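Local coordinates for protein luciferase-like enzymeAMP-CoA-ligase (Zophobas atratus, PDB 4W8O) that probably activates carboxylic acids with ATP and joins them to coenzyme A, as a luciferase-like AMP-CoA-ligase of the adenylate-forming ANL superfamily, at residues I18-E29 with F169-D177; I67-T78 with L93-P102. One frame throughout, in Å; residues are numbered along the deposited sequence.

Contact 1 (I18-E29 with F169-D177)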
loop_
_atom_site.group_PDB
_atom_site.type_symbol
_atom_site.label_atom_id
_atom_site.label_comp_id
_atom_site.label_asym_id
_atom_site.label_seq_id
_atom_site.Cartn_x
_atom_site.Cartn_y
_atom_site.Cartn_z
ATOM N N ILE A 18 4.982 13.799 -12.520
ATOM C CA ILE A 18 3.708 13.416 -13.123
ATOM C C ILE A 18 2.659 13.072 -12.081
ATOM O O ILE A 18 2.968 12.897 -10.909
ATOM C CB ILE A 18 3.882 12.218 -14.070
ATOM C CG1 ILE A 18 4.512 11.041 -13.334
ATOM C CG2 ILE A 18 4.731 12.618 -15.274
ATOM C CD1 ILE A 18 4.401 9.758 -14.114
ATOM N N SER A 19 1.414 12.989 -12.527
ATOM C CA SER A 19 0.331 12.593 -11.661
ATOM C C SER A 19 0.350 11.076 -11.517
ATOM O O SER A 19 0.946 10.375 -12.320
ATOM C CB SER A 19 -1.006 13.063 -12.224
ATOM O OG SER A 19 -1.327 12.357 -13.412
ATOM N N PHE A 20 -0.318 10.587 -10.482
ATOM C CA PHE A 20 -0.469 9.155 -10.231
ATOM C C PHE A 20 -1.239 8.507 -11.385
ATOM O O PHE A 20 -0.912 7.405 -11.790
ATOM C CB PHE A 20 -1.182 8.932 -8.879
ATOM C CG PHE A 20 -1.386 7.486 -8.510
ATOM C CD1 PHE A 20 -0.344 6.573 -8.584
ATOM C CD2 PHE A 20 -2.622 7.046 -8.055
ATOM C CE1 PHE A 20 -0.537 5.246 -8.237
ATOM C CE2 PHE A 20 -2.820 5.723 -7.701
ATOM C CZ PHE A 20 -1.776 4.819 -7.789
ATOM N N GLY A 21 -2.240 9.206 -11.919
ATOM C CA GLY A 21 -2.981 8.739 -13.094
ATOM C C GLY A 21 -2.131 8.584 -14.348
ATOM O O GLY A 21 -2.213 7.569 -15.037
ATOM N N GLU A 22 -1.326 9.596 -14.646
ATOM C CA GLU A 22 -0.387 9.542 -15.773
ATOM C C GLU A 22 0.612 8.391 -15.608
ATOM O O GLU A 22 0.949 7.694 -16.573
ATOM C CB GLU A 22 0.368 10.872 -15.913
ATOM C CG GLU A 22 -0.503 12.021 -16.409
ATOM C CD GLU A 22 0.177 13.387 -16.316
ATOM O OE1 GLU A 22 0.872 13.665 -15.311
ATOM O OE2 GLU A 22 0.015 14.198 -17.259
ATOM N N PHE A 23 1.084 8.201 -14.378
ATOM C CA PHE A 23 1.942 7.068 -14.056
ATOM C C PHE A 23 1.284 5.750 -14.461
ATOM O O PHE A 23 1.825 5.003 -15.265
ATOM C CB PHE A 23 2.265 7.057 -12.563
ATOM C CG PHE A 23 2.959 5.809 -12.102
ATOM C CD1 PHE A 23 4.315 5.621 -12.344
ATOM C CD2 PHE A 23 2.261 4.829 -11.400
ATOM C CE1 PHE A 23 4.958 4.474 -11.918
ATOM C CE2 PHE A 23 2.905 3.683 -10.964
ATOM C CZ PHE A 23 4.254 3.505 -11.231
ATOM N N LEU A 24 0.106 5.482 -13.917
ATOM C CA LEU A 24 -0.573 4.213 -14.162
ATOM C C LEU A 24 -0.837 3.989 -15.654
ATOM O O LEU A 24 -0.664 2.880 -16.165
ATOM C CB LEU A 24 -1.888 4.157 -13.386
ATOM C CG LEU A 24 -1.782 4.154 -11.858
ATOM C CD1 LEU A 24 -3.139 4.429 -11.238
ATOM C CD2 LEU A 24 -1.219 2.841 -11.337
ATOM N N PHE A 25 -1.258 5.057 -16.332
ATOM C CA PHE A 25 -1.547 5.048 -17.775
ATOM C C PHE A 25 -0.298 4.685 -18.581
ATOM O O PHE A 25 -0.325 3.774 -19.415
ATOM C CB PHE A 25 -2.061 6.432 -18.196
ATOM C CG PHE A 25 -2.736 6.463 -19.541
ATOM C CD1 PHE A 25 -4.102 6.238 -19.653
ATOM C CD2 PHE A 25 -2.015 6.761 -20.688
ATOM C CE1 PHE A 25 -4.732 6.276 -20.891
ATOM C CE2 PHE A 25 -2.640 6.817 -21.923
ATOM C CZ PHE A 25 -4.001 6.575 -22.028
ATOM N N GLU A 26 0.796 5.395 -18.306
ATOM C CA GLU A 26 2.082 5.141 -18.966
ATOM C C GLU A 26 2.564 3.707 -18.737
ATOM O O GLU A 26 3.054 3.062 -19.667
ATOM C CB GLU A 26 3.136 6.132 -18.462
ATOM C CG GLU A 26 4.542 5.905 -19.004
ATOM C CD GLU A 26 5.605 6.720 -18.273
ATOM O OE1 GLU A 26 5.257 7.708 -17.585
ATOM O OE2 GLU A 26 6.798 6.364 -18.389
ATOM N N CYS A 27 2.424 3.214 -17.502
ATOM C CA CYS A 27 2.806 1.842 -17.183
ATOM C C CYS A 27 2.004 0.850 -18.022
ATOM O O CYS A 27 2.565 -0.090 -18.571
ATOM C CB CYS A 27 2.622 1.553 -15.691
ATOM S SG CYS A 27 3.858 2.344 -14.642
ATOM N N CYS A 28 0.696 1.078 -18.140
ATOM C CA CYS A 28 -0.156 0.235 -18.980
ATOM C C CYS A 28 0.332 0.172 -20.435
ATOM O O CYS A 28 0.398 -0.912 -21.008
ATOM C CB CYS A 28 -1.619 0.696 -18.934
ATOM S SG CYS A 28 -2.522 0.222 -17.430
ATOM N N GLU A 29 0.673 1.321 -21.024
ATOM C CA GLU A 29 1.159 1.365 -22.411
ATOM C C GLU A 29 2.477 0.626 -22.566
ATOM O O GLU A 29 2.683 -0.114 -23.528
ATOM C CB GLU A 29 1.339 2.811 -22.889
ATOM C CG GLU A 29 0.023 3.532 -23.098
ATOM C CD GLU A 29 0.166 4.995 -23.510
ATOM O OE1 GLU A 29 1.073 5.687 -22.994
ATOM O OE2 GLU A 29 -0.659 5.457 -24.331
ATOM N N PHE A 169 -8.413 9.633 -25.468
ATOM C CA PHE A 169 -8.382 9.935 -24.039
ATOM C C PHE A 169 -6.963 9.949 -23.493
ATOM O O PHE A 169 -6.160 9.059 -23.780
ATOM C CB PHE A 169 -9.225 8.958 -23.231
ATOM C CG PHE A 169 -9.151 9.192 -21.747
ATOM C CD1 PHE A 169 -9.911 10.188 -21.151
ATOM C CD2 PHE A 169 -8.308 8.428 -20.949
ATOM C CE1 PHE A 169 -9.840 10.414 -19.792
ATOM C CE2 PHE A 169 -8.234 8.649 -19.582
ATOM C CZ PHE A 169 -8.998 9.641 -19.005
ATOM N N LYS A 170 -6.666 10.987 -22.720
ATOM C CA LYS A 170 -5.427 11.070 -21.969
ATOM C C LYS A 170 -5.770 11.489 -20.539
ATOM O O LYS A 170 -6.730 12.237 -20.319
ATOM C CB LYS A 170 -4.469 12.089 -22.598
ATOM C CG LYS A 170 -3.923 11.701 -23.974
ATOM C CD LYS A 170 -3.010 10.480 -23.903
ATOM C CE LYS A 170 -2.241 10.247 -25.197
ATOM N NZ LYS A 170 -1.332 9.069 -25.061
ATOM N N PRO A 171 -5.001 10.998 -19.556
ATOM C CA PRO A 171 -5.217 11.476 -18.188
ATOM C C PRO A 171 -5.141 12.999 -18.098
ATOM O O PRO A 171 -4.348 13.623 -18.801
ATOM C CB PRO A 171 -4.073 10.832 -17.406
ATOM C CG PRO A 171 -3.725 9.611 -18.180
ATOM C CD PRO A 171 -3.968 9.950 -19.623
ATOM N N SER A 172 -5.967 13.581 -17.238
ATOM C CA SER A 172 -6.018 15.027 -17.065
ATOM C C SER A 172 -4.704 15.557 -16.524
ATOM O O SER A 172 -4.081 14.933 -15.670
ATOM C CB SER A 172 -7.130 15.401 -16.087
ATOM O OG SER A 172 -8.373 14.871 -16.505
ATOM N N LYS A 173 -4.283 16.707 -17.034
ATOM C CA LYS A 173 -3.183 17.441 -16.433
ATOM C C LYS A 173 -3.673 17.963 -15.094
ATOM O O LYS A 173 -4.823 18.382 -14.980
ATOM C CB LYS A 173 -2.746 18.593 -17.343
ATOM C CG LYS A 173 -2.062 18.118 -18.619
ATOM C CD LYS A 173 -0.740 17.448 -18.281
ATOM C CE LYS A 173 -0.023 16.930 -19.508
ATOM N NZ LYS A 173 1.201 16.202 -19.067
ATOM N N THR A 174 -2.826 17.888 -14.074
ATOM C CA THR A 174 -3.199 18.372 -12.746
ATOM C C THR A 174 -1.972 18.893 -12.004
ATOM O O THR A 174 -0.860 18.869 -12.530
ATOM C CB THR A 174 -3.942 17.282 -11.932
ATOM O OG1 THR A 174 -4.430 17.836 -10.694
ATOM C CG2 THR A 174 -3.037 16.079 -11.652
ATOM N N ASP A 175 -2.190 19.416 -10.806
ATOM C CA ASP A 175 -1.109 19.907 -9.967
ATOM C C ASP A 175 -0.544 18.705 -9.210
ATOM O O ASP A 175 -1.260 18.082 -8.424
ATOM C CB ASP A 175 -1.647 20.973 -9.005
ATOM C CG ASP A 175 -0.550 21.703 -8.242
ATOM O OD1 ASP A 175 0.304 21.050 -7.621
ATOM O OD2 ASP A 175 -0.550 22.954 -8.251
ATOM N N ILE A 176 0.725 18.372 -9.445
ATOM C CA ILE A 176 1.313 17.165 -8.831
ATOM C C ILE A 176 1.529 17.249 -7.305
ATOM O O ILE A 176 1.802 16.232 -6.671
ATOM C CB ILE A 176 2.589 16.675 -9.557
ATOM C CG1 ILE A 176 3.732 17.682 -9.442
ATOM C CG2 ILE A 176 2.278 16.360 -11.022
ATOM C CD1 ILE A 176 5.014 17.204 -10.093
ATOM N N ASP A 177 1.374 18.435 -6.718
ATOM C CA ASP A 177 1.377 18.575 -5.254
ATOM C C ASP A 177 -0.018 18.500 -4.633
ATOM O O ASP A 177 -0.151 18.562 -3.413
ATOM C CB ASP A 177 2.066 19.875 -4.847
ATOM C CG ASP A 177 3.546 19.848 -5.134
ATOM O OD1 ASP A 177 4.200 18.846 -4.784
ATOM O OD2 ASP A 177 4.052 20.815 -5.722
HETATM O O HOH W 1 -4.040 12.694 -14.176
HETATM O O HOH W 2 -1.522 13.309 -19.407
HETATM O O HOH W 3 -0.285 16.365 -14.416
#
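Phe25 lays one face of its ring on Pro171, whose CD sits 3.7 Å from the ring centroid and 11° off the ring normal. This CH-pi contact packs the N-terminal helix 20-30 of the AMP-binding domain against the loop that leads into strand 179-184. Phe25 CG is anti to the backbone N (chi1 -164°), which puts the ring against Pro171. Phe169 follows with CD2 4.2 Å from Phe25 CE1, and Tyr92 meets the Phe25 ring edge-to-face. With an alanine here, Pro171 CD is likely to lose the ring face it rests on, and a gap would probably open beside Phe169. The helix starts with a capping box. Glu22 N donates to Ser19 OG, and Ser19 N donates to the anti lone pair of Glu22 OE1 at 2.9 Å in an almost straight bond. Lys173 NZ forms a salt bridge to Glu22 OE2 at 2.9 Å, on the syn side and 21° out of the carboxylate plane. Waters link Glu22 OE2 to Pro171 O, Glu22 OE1 to Thr174 N, and Ser19 OG to Ser172 O. Beyond them, Ile176 packs CG2 against Ile18 C at 3.5 Å.

Contact 2 (I67-T78 with L93-P102)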
loop_
_atom_site.group_PDB
_atom_site.type_symbol
_atom_site.label_atom_id
_atom_site.label_comp_id
_atom_site.label_asym_id
_atom_site.label_seq_id
_atom_site.Cartn_x
_atom_site.Cartn_y
_atom_site.Cartn_z
ATOM N N ILE A 67 -17.177 14.256 -12.667
ATOM C CA ILE A 67 -15.997 14.050 -11.824
ATOM C C ILE A 67 -14.801 14.827 -12.364
ATOM O O ILE A 67 -14.503 14.783 -13.557
ATOM C CB ILE A 67 -15.621 12.548 -11.715
ATOM C CG1 ILE A 67 -16.719 11.764 -10.983
ATOM C CG2 ILE A 67 -14.281 12.355 -11.009
ATOM C CD1 ILE A 67 -16.911 12.117 -9.525
ATOM N N THR A 68 -14.129 15.547 -11.473
ATOM C CA THR A 68 -12.907 16.260 -11.811
ATOM C C THR A 68 -11.903 16.055 -10.690
ATOM O O THR A 68 -12.174 15.354 -9.714
ATOM C CB THR A 68 -13.166 17.768 -12.018
ATOM O OG1 THR A 68 -13.602 18.350 -10.789
ATOM C CG2 THR A 68 -14.226 17.996 -13.097
ATOM N N SER A 69 -10.742 16.682 -10.821
ATOM C CA SER A 69 -9.661 16.458 -9.881
ATOM C C SER A 69 -9.979 16.852 -8.430
ATOM O O SER A 69 -9.330 16.367 -7.508
ATOM C CB SER A 69 -8.412 17.198 -10.351
ATOM O OG SER A 69 -8.581 18.586 -10.185
ATOM N N THR A 70 -10.950 17.735 -8.220
ATOM C CA THR A 70 -11.304 18.164 -6.862
ATOM C C THR A 70 -12.157 17.139 -6.089
ATOM O O THR A 70 -12.257 17.219 -4.877
ATOM C CB THR A 70 -12.024 19.529 -6.869
ATOM O OG1 THR A 70 -13.123 19.493 -7.780
ATOM C CG2 THR A 70 -11.072 20.652 -7.295
ATOM N N ASP A 71 -12.757 16.178 -6.784
ATOM C CA ASP A 71 -13.630 15.208 -6.140
ATOM C C ASP A 71 -12.876 14.078 -5.465
ATOM O O ASP A 71 -11.774 13.734 -5.862
ATOM C CB ASP A 71 -14.601 14.606 -7.150
ATOM C CG ASP A 71 -15.550 15.624 -7.709
ATOM O OD1 ASP A 71 -16.184 16.336 -6.910
ATOM O OD2 ASP A 71 -15.665 15.714 -8.946
ATOM N N VAL A 72 -13.497 13.509 -4.442
ATOM C CA VAL A 72 -13.003 12.296 -3.773
ATOM C C VAL A 72 -13.844 11.108 -4.228
ATOM O O VAL A 72 -15.065 11.178 -4.215
ATOM C CB VAL A 72 -13.120 12.419 -2.242
ATOM C CG1 VAL A 72 -12.751 11.107 -1.544
ATOM C CG2 VAL A 72 -12.244 13.554 -1.742
ATOM N N VAL A 73 -13.192 10.024 -4.631
ATOM C CA VAL A 73 -13.890 8.808 -5.004
ATOM C C VAL A 73 -13.460 7.720 -4.028
ATOM O O VAL A 73 -12.267 7.481 -3.821
ATOM C CB VAL A 73 -13.592 8.365 -6.446
ATOM C CG1 VAL A 73 -14.395 7.117 -6.791
ATOM C CG2 VAL A 73 -13.913 9.484 -7.423
ATOM N N CYS A 74 -14.449 7.073 -3.433
ATOM C CA CYS A 74 -14.225 6.113 -2.380
ATOM C C CYS A 74 -14.511 4.683 -2.835
ATOM O O CYS A 74 -15.303 4.466 -3.749
ATOM C CB CYS A 74 -15.125 6.489 -1.219
ATOM S SG CYS A 74 -14.716 5.652 0.303
ATOM N N PHE A 75 -13.853 3.717 -2.205
ATOM C CA PHE A 75 -13.982 2.303 -2.559
ATOM C C PHE A 75 -14.153 1.457 -1.304
ATOM O O PHE A 75 -13.415 1.623 -0.331
ATOM C CB PHE A 75 -12.753 1.847 -3.357
ATOM C CG PHE A 75 -12.514 2.687 -4.563
ATOM C CD1 PHE A 75 -11.805 3.867 -4.459
ATOM C CD2 PHE A 75 -13.084 2.348 -5.781
ATOM C CE1 PHE A 75 -11.633 4.685 -5.561
ATOM C CE2 PHE A 75 -12.916 3.157 -6.881
ATOM C CZ PHE A 75 -12.199 4.325 -6.776
ATOM N N CYS A 76 -15.150 0.576 -1.314
ATOM C CA CYS A 76 -15.317 -0.416 -0.247
ATOM C C CYS A 76 -15.494 -1.818 -0.831
ATOM O O CYS A 76 -16.612 -2.247 -1.145
ATOM C CB CYS A 76 -16.497 -0.064 0.648
ATOM S SG CYS A 76 -16.527 -1.070 2.146
ATOM N N SER A 77 -14.381 -2.531 -0.974
ATOM C CA SER A 77 -14.402 -3.840 -1.600
ATOM C C SER A 77 -13.168 -4.650 -1.226
ATOM O O SER A 77 -12.085 -4.094 -1.038
ATOM C CB SER A 77 -14.474 -3.687 -3.122
ATOM O OG SER A 77 -14.377 -4.935 -3.790
ATOM N N THR A 78 -13.350 -5.964 -1.104
ATOM C CA THR A 78 -12.243 -6.895 -1.095
ATOM C C THR A 78 -11.579 -6.884 -2.475
ATOM O O THR A 78 -12.065 -6.243 -3.414
ATOM C CB THR A 78 -12.710 -8.325 -0.759
ATOM O OG1 THR A 78 -13.846 -8.665 -1.560
ATOM C CG2 THR A 78 -13.080 -8.449 0.706
ATOM N N LEU A 93 -8.329 10.993 -13.958
ATOM C CA LEU A 93 -8.971 12.307 -13.898
ATOM C C LEU A 93 -8.390 13.215 -12.820
ATOM O O LEU A 93 -8.840 14.352 -12.654
ATOM C CB LEU A 93 -10.471 12.137 -13.677
ATOM C CG LEU A 93 -11.167 11.261 -14.715
ATOM C CD1 LEU A 93 -12.645 11.156 -14.393
ATOM C CD2 LEU A 93 -10.961 11.809 -16.125
ATOM N N GLY A 94 -7.382 12.727 -12.097
ATOM C CA GLY A 94 -6.759 13.489 -11.029
ATOM C C GLY A 94 -7.590 13.567 -9.753
ATOM O O GLY A 94 -7.260 14.340 -8.852
ATOM N N ALA A 95 -8.664 12.782 -9.664
ATOM C CA ALA A 95 -9.501 12.767 -8.463
ATOM C C ALA A 95 -8.762 12.063 -7.308
ATOM O O ALA A 95 -7.839 11.263 -7.531
ATOM C CB ALA A 95 -10.839 12.091 -8.744
ATOM N N LYS A 96 -9.164 12.389 -6.086
ATOM C CA LYS A 96 -8.573 11.811 -4.885
ATOM C C LYS A 96 -9.216 10.448 -4.661
ATOM O O LYS A 96 -10.446 10.348 -4.659
ATOM C CB LYS A 96 -8.843 12.708 -3.668
ATOM C CG LYS A 96 -8.103 14.040 -3.673
ATOM C CD LYS A 96 -8.873 15.179 -4.321
ATOM C CE LYS A 96 -7.973 16.386 -4.570
ATOM N NZ LYS A 96 -7.116 16.242 -5.786
ATOM N N VAL A 97 -8.406 9.413 -4.475
ATOM C CA VAL A 97 -8.928 8.059 -4.221
ATOM C C VAL A 97 -8.618 7.594 -2.812
ATOM O O VAL A 97 -7.541 7.865 -2.280
ATOM C CB VAL A 97 -8.417 7.002 -5.230
ATOM C CG1 VAL A 97 -8.830 7.384 -6.640
ATOM C CG2 VAL A 97 -6.902 6.808 -5.147
ATOM N N VAL A 98 -9.580 6.892 -2.217
ATOM C CA VAL A 98 -9.468 6.419 -0.845
ATOM C C VAL A 98 -10.257 5.123 -0.656
ATOM O O VAL A 98 -11.354 4.969 -1.182
ATOM C CB VAL A 98 -9.926 7.502 0.167
ATOM C CG1 VAL A 98 -11.385 7.885 -0.035
ATOM C CG2 VAL A 98 -9.691 7.031 1.598
ATOM N N ASN A 99 -9.693 4.197 0.102
ATOM C CA ASN A 99 -10.332 2.907 0.346
ATOM C C ASN A 99 -10.796 2.743 1.788
ATOM O O ASN A 99 -10.117 3.176 2.723
ATOM C CB ASN A 99 -9.372 1.786 -0.039
ATOM C CG ASN A 99 -8.920 1.891 -1.482
ATOM O OD1 ASN A 99 -9.616 1.439 -2.379
ATOM N ND2 ASN A 99 -7.761 2.532 -1.715
ATOM N N LEU A 100 -11.965 2.126 1.954
ATOM C CA LEU A 100 -12.484 1.758 3.266
ATOM C C LEU A 100 -12.365 0.252 3.475
ATOM O O LEU A 100 -12.388 -0.512 2.518
ATOM C CB LEU A 100 -13.947 2.154 3.393
ATOM C CG LEU A 100 -14.289 3.597 3.052
ATOM C CD1 LEU A 100 -15.784 3.791 3.199
ATOM C CD2 LEU A 100 -13.530 4.589 3.918
ATOM N N ASP A 101 -12.239 -0.163 4.730
ATOM C CA ASP A 101 -12.124 -1.578 5.074
ATOM C C ASP A 101 -13.536 -2.135 5.253
ATOM O O ASP A 101 -14.276 -1.658 6.110
ATOM C CB ASP A 101 -11.327 -1.745 6.372
ATOM C CG ASP A 101 -10.859 -3.185 6.620
ATOM O OD1 ASP A 101 -11.452 -4.148 6.076
ATOM O OD2 ASP A 101 -9.887 -3.346 7.396
ATOM N N PRO A 102 -13.905 -3.150 4.450
ATOM C CA PRO A 102 -15.211 -3.803 4.572
ATOM C C PRO A 102 -15.465 -4.457 5.937
ATOM O O PRO A 102 -16.610 -4.688 6.275
ATOM C CB PRO A 102 -15.177 -4.884 3.486
ATOM C CG PRO A 102 -14.119 -4.467 2.541
ATOM C CD PRO A 102 -13.099 -3.737 3.365
HETATM O O HOH W 4 -11.952 -1.132 -0.288
#
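Cys74 sets SG against Leu100 CG at 3.5 Å, on the same side of the sheet as Val72 and Val98. Strands 72-76 and 96-99 are parallel neighbours, joined through helix 85-92 as a beta-alpha-beta unit. The short segments run 23° apart. This middle is tight. Backbone bonds pass back and forth, from Val73 N to Lys96 O at 2.8 Å and from Leu100 N to Phe75 O at 2.8 Å. Val72 CG1 meets Val98 CG1 at 3.8 Å, and strand 179-184 packs alongside. On the other side, toward helix 85-92, Phe75 brings CE1 within 4.0 Å of Val97 CB. Asn99 crosses Phe75 at a slant, with OD1 3.3 Å from Phe75 CB and the amide plane 35° from the ring plane. Past Cys76 the contact is looser. A water bridges Ser77 N and Leu100 O, and Pro102 packs on Cys76 SG beside it. The type I turn from Thr68 to Asp71 is close, with Ala95 CB 3.4 Å from Asp71 O; Thr68 and Thr70 are open to solvent. The Lys96 chain bends at chi2 and again at chi4. NZ has a second partner in Thr179 O. Lys96 NZ donates to Ser69 O at 2.8 Å, the donor tilted 26° from the carbonyl plane.

Contact 2 is nested along the chain inside the loop closed by contact 1. Their centres are about 16 Å apart, yet they touch through the loop 169-177. Ser172 OG packs 3.7 Å from Leu93 CA, and Phe169 CE1 lies 4.1 Å from Leu93 CD2. Thr174 OG1 comes within 4.0 Å of Ser69 CB. The loop thus has helix 20-30 on one side and the loops that lead into strands 72-76 and 96-99 on another. It then runs into strand 179-184, the neighbour of 96-99 in the same mixed sheet. The polyethylene glycol pocket includes Ser186, shortly after that strand, and none of the residues of either contact.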